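Superoxide dismutase [Mn/Fe] (Porphyromonas gingivalis, PDB 1UES) destroys toxic superoxide radicals by dismuting them to oxygen and hydrogen peroxide at a single manganese or iron ion in each subunit of a homodimer. Local coordinates at residues K92-Q100 with D183-Y191. The protein carries 1 engineered substitution. Sequence-based numbering, arbitrary orientation.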
ATOM      1  N   LYS A  92      12.342   8.315  31.447  1.00 36.83           N
ATOM      2  CA  LYS A  92      13.340   7.393  30.940  1.00 36.52           C
ATOM      3  C   LYS A  92      13.322   7.321  29.417  1.00 36.18           C
ATOM      4  O   LYS A  92      14.370   7.187  28.781  1.00 36.01           O
ATOM      5  CB  LYS A  92      13.119   6.005  31.517  1.00 36.94           C
ATOM      6  CG  LYS A  92      11.704   5.540  31.389  1.00 37.51           C
ATOM      7  CD  LYS A  92      11.412   4.467  32.404  1.00 38.13           C
ATOM      8  CE  LYS A  92      11.467   3.092  31.752  1.00 38.43           C
ATOM      9  NZ  LYS A  92      10.365   2.218  32.262  1.00 38.90           N
ATOM     10  N   LEU A  93      12.138   7.387  28.827  1.00 35.81           N
ATOM     11  CA  LEU A  93      12.078   7.333  27.370  1.00 35.64           C
ATOM     12  C   LEU A  93      12.759   8.564  26.788  1.00 35.57           C
ATOM     13  O   LEU A  93      13.564   8.457  25.862  1.00 35.52           O
ATOM     14  CB  LEU A  93      10.629   7.254  26.881  1.00 35.37           C
ATOM     15  CG  LEU A  93      10.562   7.129  25.354  1.00 35.15           C
ATOM     16  CD1 LEU A  93      11.402   5.962  24.870  1.00 35.01           C
ATOM     17  CD2 LEU A  93       9.106   6.951  24.954  1.00 35.11           C
ATOM     18  N   GLY A  94      12.441   9.737  27.323  1.00 35.81           N
ATOM     19  CA  GLY A  94      13.069  10.949  26.823  1.00 36.03           C
ATOM     20  C   GLY A  94      14.584  10.874  26.911  1.00 36.36           C
ATOM     21  O   GLY A  94      15.291  11.222  25.966  1.00 36.11           O
ATOM     22  N   GLU A  95      15.093  10.412  28.050  1.00 36.70           N
ATOM     23  CA  GLU A  95      16.530  10.281  28.231  1.00 37.02           C
ATOM     24  C   GLU A  95      17.124   9.193  27.329  1.00 36.76           C
ATOM     25  O   GLU A  95      18.243   9.342  26.838  1.00 36.62           O
ATOM     26  CB  GLU A  95      16.849   9.993  29.703  1.00 37.77           C
ATOM     27  CG  GLU A  95      16.302  11.050  30.671  1.00 39.08           C
ATOM     28  CD  GLU A  95      17.127  12.339  30.704  1.00 39.93           C
ATOM     29  OE1 GLU A  95      16.810  13.291  29.948  1.00 40.64           O
ATOM     30  OE2 GLU A  95      18.094  12.409  31.497  1.00 40.52           O
ATOM     31  N   ALA A  96      16.372   8.114  27.102  1.00 36.47           N
ATOM     32  CA  ALA A  96      16.838   7.023  26.253  1.00 36.16           C
ATOM     33  C   ALA A  96      16.956   7.511  24.808  1.00 36.01           C
ATOM     34  O   ALA A  96      17.888   7.156  24.103  1.00 35.72           O
ATOM     35  CB  ALA A  96      15.876   5.829  26.334  1.00 36.04           C
ATOM     36  N   ILE A  97      15.993   8.319  24.381  1.00 35.89           N
ATOM     37  CA  ILE A  97      15.997   8.874  23.030  1.00 36.02           C
ATOM     38  C   ILE A  97      17.182   9.843  22.878  1.00 36.31           C
ATOM     39  O   ILE A  97      17.876   9.832  21.858  1.00 36.26           O
ATOM     40  CB  ILE A  97      14.659   9.623  22.742  1.00 35.81           C
ATOM     41  CG1 ILE A  97      13.559   8.605  22.423  1.00 35.54           C
ATOM     42  CG2 ILE A  97      14.824  10.607  21.573  1.00 35.68           C
ATOM     43  CD1 ILE A  97      12.173   9.193  22.403  1.00 35.37           C
ATOM     44  N   ASP A  98      17.400  10.685  23.889  1.00 36.63           N
ATOM     45  CA  ASP A  98      18.501  11.651  23.857  1.00 37.02           C
ATOM     46  C   ASP A  98      19.832  10.909  23.815  1.00 37.13           C
ATOM     47  O   ASP A  98      20.693  11.187  22.971  1.00 37.63           O
ATOM     48  CB  ASP A  98      18.473  12.539  25.104  1.00 37.33           C
ATOM     49  CG  ASP A  98      17.670  13.818  24.912  1.00 37.65           C
ATOM     50  OD1 ASP A  98      17.634  14.636  25.865  1.00 37.85           O
ATOM     51  OD2 ASP A  98      17.081  14.023  23.817  1.00 37.81           O
ATOM     52  N   LYS A  99      20.005   9.953  24.716  1.00 37.17           N
ATOM     53  CA  LYS A  99      21.254   9.204  24.756  1.00 37.12           C
ATOM     54  C   LYS A  99      21.491   8.390  23.496  1.00 37.02           C
ATOM     55  O   LYS A  99      22.595   8.380  22.953  1.00 37.05           O
ATOM     56  CB  LYS A  99      21.305   8.271  25.976  1.00 37.34           C
ATOM     57  CG  LYS A  99      22.708   7.678  26.234  1.00 37.72           C
ATOM     58  CD  LYS A  99      22.779   6.750  27.447  1.00 38.12           C
ATOM     59  CE  LYS A  99      24.183   6.150  27.563  1.00 38.29           C
ATOM     60  NZ  LYS A  99      24.207   4.738  28.088  1.00 38.77           N
ATOM     61  N   GLN A 100      20.452   7.731  22.996  1.00 36.73           N
ATOM     62  CA  GLN A 100      20.627   6.868  21.832  1.00 36.41           C
ATOM     63  C   GLN A 100      20.527   7.503  20.450  1.00 36.24           C
ATOM     64  O   GLN A 100      21.058   6.945  19.484  1.00 36.43           O
ATOM     65  CB  GLN A 100      19.678   5.663  21.958  1.00 36.31           C
ATOM     66  CG  GLN A 100      19.777   4.989  23.333  1.00 36.13           C
ATOM     67  CD  GLN A 100      18.922   3.741  23.479  1.00 36.05           C
ATOM     68  OE1 GLN A 100      18.392   3.465  24.556  1.00 36.26           O
ATOM     69  NE2 GLN A 100      18.792   2.983  22.414  1.00 35.65           N
ATOM     70  N   ASP A 183       0.873  11.231  22.157  1.00 26.07           N
ATOM     71  CA  ASP A 183       0.777  11.434  23.602  1.00 26.75           C
ATOM     72  C   ASP A 183       1.979  10.685  24.173  1.00 26.95           C
ATOM     73  O   ASP A 183       1.963   9.461  24.293  1.00 26.68           O
ATOM     74  CB  ASP A 183      -0.513  10.848  24.149  1.00 27.17           C
ATOM     75  CG  ASP A 183      -0.671  11.100  25.636  1.00 27.88           C
ATOM     76  OD1 ASP A 183      -1.811  11.033  26.134  1.00 28.73           O
ATOM     77  OD2 ASP A 183       0.352  11.374  26.292  1.00 28.64           O
ATOM     78  N   TRP A 184       3.039  11.413  24.507  1.00 27.43           N
ATOM     79  CA  TRP A 184       4.224  10.745  25.022  1.00 28.08           C
ATOM     80  C   TRP A 184       4.017  10.029  26.354  1.00 28.73           C
ATOM     81  O   TRP A 184       4.790   9.130  26.684  1.00 28.97           O
ATOM     82  CB  TRP A 184       5.400  11.721  25.098  1.00 27.91           C
ATOM     83  CG  TRP A 184       5.927  12.009  23.702  1.00 27.77           C
ATOM     84  CD1 TRP A 184       5.661  13.114  22.944  1.00 27.62           C
ATOM     85  CD2 TRP A 184       6.697  11.127  22.877  1.00 27.59           C
ATOM     86  NE1 TRP A 184       6.214  12.974  21.692  1.00 27.60           N
ATOM     87  CE2 TRP A 184       6.857  11.764  21.620  1.00 27.55           C
ATOM     88  CE3 TRP A 184       7.268   9.856  23.073  1.00 27.52           C
ATOM     89  CZ2 TRP A 184       7.564  11.178  20.561  1.00 27.30           C
ATOM     90  CZ3 TRP A 184       7.974   9.261  22.011  1.00 27.39           C
ATOM     91  CH2 TRP A 184       8.113   9.932  20.767  1.00 27.15           C
ATOM     92  N   ASP A 185       2.978  10.396  27.095  1.00 29.32           N
ATOM     93  CA  ASP A 185       2.703   9.720  28.359  1.00 30.00           C
ATOM     94  C   ASP A 185       2.315   8.280  28.080  1.00 29.69           C
ATOM     95  O   ASP A 185       2.659   7.377  28.842  1.00 29.50           O
ATOM     96  CB  ASP A 185       1.577  10.421  29.109  1.00 31.42           C
ATOM     97  CG  ASP A 185       1.984  11.799  29.579  1.00 32.53           C
ATOM     98  OD1 ASP A 185       3.128  11.931  30.072  1.00 33.65           O
ATOM     99  OD2 ASP A 185       1.176  12.745  29.435  1.00 33.70           O
ATOM    100  N   ILE A 186       1.603   8.065  26.974  1.00 29.19           N
ATOM    101  CA  ILE A 186       1.200   6.724  26.608  1.00 28.77           C
ATOM    102  C   ILE A 186       2.392   5.950  26.048  1.00 28.46           C
ATOM    103  O   ILE A 186       2.621   4.809  26.408  1.00 28.33           O
ATOM    104  CB  ILE A 186       0.038   6.758  25.597  1.00 28.94           C
ATOM    105  CG1 ILE A 186      -1.165   7.421  26.270  1.00 28.90           C
ATOM    106  CG2 ILE A 186      -0.281   5.349  25.074  1.00 28.71           C
ATOM    107  CD1 ILE A 186      -2.205   7.969  25.332  1.00 29.24           C
ATOM    108  N   VAL A 187       3.172   6.570  25.169  1.00 28.15           N
ATOM    109  CA  VAL A 187       4.319   5.867  24.623  1.00 28.14           C
ATOM    110  C   VAL A 187       5.273   5.497  25.750  1.00 28.43           C
ATOM    111  O   VAL A 187       5.758   4.370  25.820  1.00 28.01           O
ATOM    112  CB  VAL A 187       5.065   6.732  23.577  1.00 27.94           C
ATOM    113  CG1 VAL A 187       6.279   5.976  23.039  1.00 28.12           C
ATOM    114  CG2 VAL A 187       4.120   7.109  22.453  1.00 28.05           C
ATOM    115  N   GLU A 188       5.524   6.442  26.652  1.00 28.77           N
ATOM    116  CA  GLU A 188       6.440   6.186  27.761  1.00 29.24           C
ATOM    117  C   GLU A 188       5.968   5.000  28.584  1.00 29.07           C
ATOM    118  O   GLU A 188       6.776   4.200  29.046  1.00 28.99           O
ATOM    119  CB  GLU A 188       6.550   7.417  28.650  1.00 30.28           C
ATOM    120  CG  GLU A 188       7.204   8.604  27.972  1.00 32.08           C
ATOM    121  CD  GLU A 188       6.818   9.914  28.625  1.00 32.98           C
ATOM    122  OE1 GLU A 188       6.187   9.879  29.717  1.00 33.95           O
ATOM    123  OE2 GLU A 188       7.145  10.981  28.059  1.00 33.89           O
ATOM    124  N   SER A 189       4.655   4.884  28.762  1.00 28.85           N
ATOM    125  CA  SER A 189       4.109   3.771  29.529  1.00 28.78           C
ATOM    126  C   SER A 189       4.414   2.410  28.902  1.00 28.32           C
ATOM    127  O   SER A 189       4.467   1.413  29.602  1.00 28.19           O
ATOM    128  CB  SER A 189       2.593   3.915  29.685  1.00 29.01           C
ATOM    129  OG  SER A 189       1.946   3.366  28.546  1.00 30.69           O
ATOM    130  N   ARG A 190       4.613   2.367  27.580  1.00 27.59           N
ATOM    131  CA  ARG A 190       4.912   1.111  26.894  1.00 27.17           C
ATOM    132  C   ARG A 190       6.377   0.726  27.040  1.00 27.28           C
ATOM    133  O   ARG A 190       6.755  -0.416  26.802  1.00 27.37           O
ATOM    134  CB  ARG A 190       4.600   1.249  25.397  1.00 26.46           C
ATOM    135  CG  ARG A 190       3.249   1.872  25.116  1.00 25.66           C
ATOM    136  CD  ARG A 190       3.002   1.916  23.615  1.00 24.55           C
ATOM    137  NE  ARG A 190       1.583   2.115  23.370  1.00 24.12           N
ATOM    138  CZ  ARG A 190       1.075   2.513  22.213  1.00 24.39           C
ATOM    139  NH1 ARG A 190       1.883   2.756  21.188  1.00 23.02           N
ATOM    140  NH2 ARG A 190      -0.244   2.657  22.090  1.00 23.56           N
ATOM    141  N   TYR A 191       7.193   1.685  27.456  1.00 27.72           N
ATOM    142  CA  TYR A 191       8.642   1.486  27.604  1.00 28.41           C
ATOM    143  C   TYR A 191       9.108   0.966  28.982  1.00 29.03           C
ATOM    144  O   TYR A 191       8.428   1.255  29.985  1.00 29.47           O
ATOM    145  CB  TYR A 191       9.335   2.820  27.290  1.00 28.20           C
ATOM    146  CG  TYR A 191      10.840   2.789  27.204  1.00 28.22           C
ATOM    147  CD1 TYR A 191      11.505   1.921  26.334  1.00 28.38           C
ATOM    148  CD2 TYR A 191      11.601   3.683  27.957  1.00 28.50           C
ATOM    149  CE1 TYR A 191      12.911   1.942  26.211  1.00 28.27           C
ATOM    150  CE2 TYR A 191      12.995   3.717  27.849  1.00 28.70           C
ATOM    151  CZ  TYR A 191      13.639   2.849  26.982  1.00 28.55           C
ATOM    152  OH  TYR A 191      15.011   2.867  26.928  1.00 29.10           O
ATOM    153  OXT TYR A 191      10.156   0.261  29.052  1.00 29.78           O
TER
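Leu93 and Tyr191 make the central apolar contact: Leu93 CD1 stands 3.9 Å from the centroid of the Tyr191 ring and 14° off its normal, the geometry of a CH-pi contact over a face. With CG anti to the backbone N, Leu93 sends its other methyl to the second helix, where CD2 meets Val187 CG1 at 3.6 Å and approaches the edge of the Trp184 indole, 3.9 Å from CZ3. Ile97 CD1 reaches the same indole carbon obliquely, and Phe104 meets the Trp184 ring at about a right angle. At the far end of the tyrosine ring, Ala96 CB abuts Tyr191 OH (3.1 Å). Leu93 CB also lies against the aliphatic part of Glu188, whose CG is less certainly placed; the carboxylate turns instead to the backbone N of Lys90.

In the C-terminal alpha/beta domain of the iron/manganese superoxide dismutases, the segment 184-190 of the last helix crosses the segment 92-100 nearly at a right angle (81°), away from the metal. Leu134 and Leu153 of the antiparallel sheet also touch Tyr191.

Two polar contacts join Lys92 to the chain terminus. Lys92 NZ donates to Tyr191 O at 3.1 Å, arriving 43° out of the carbonyl plane; a long salt bridge from Lys92 NZ to Tyr191 OXT (3.8 Å) probably adds some charge attraction. Bends at chi3 and chi4 bring the ammonium there. Separately, Tyr191 OH is hydrogen-bonded to Gly132 O.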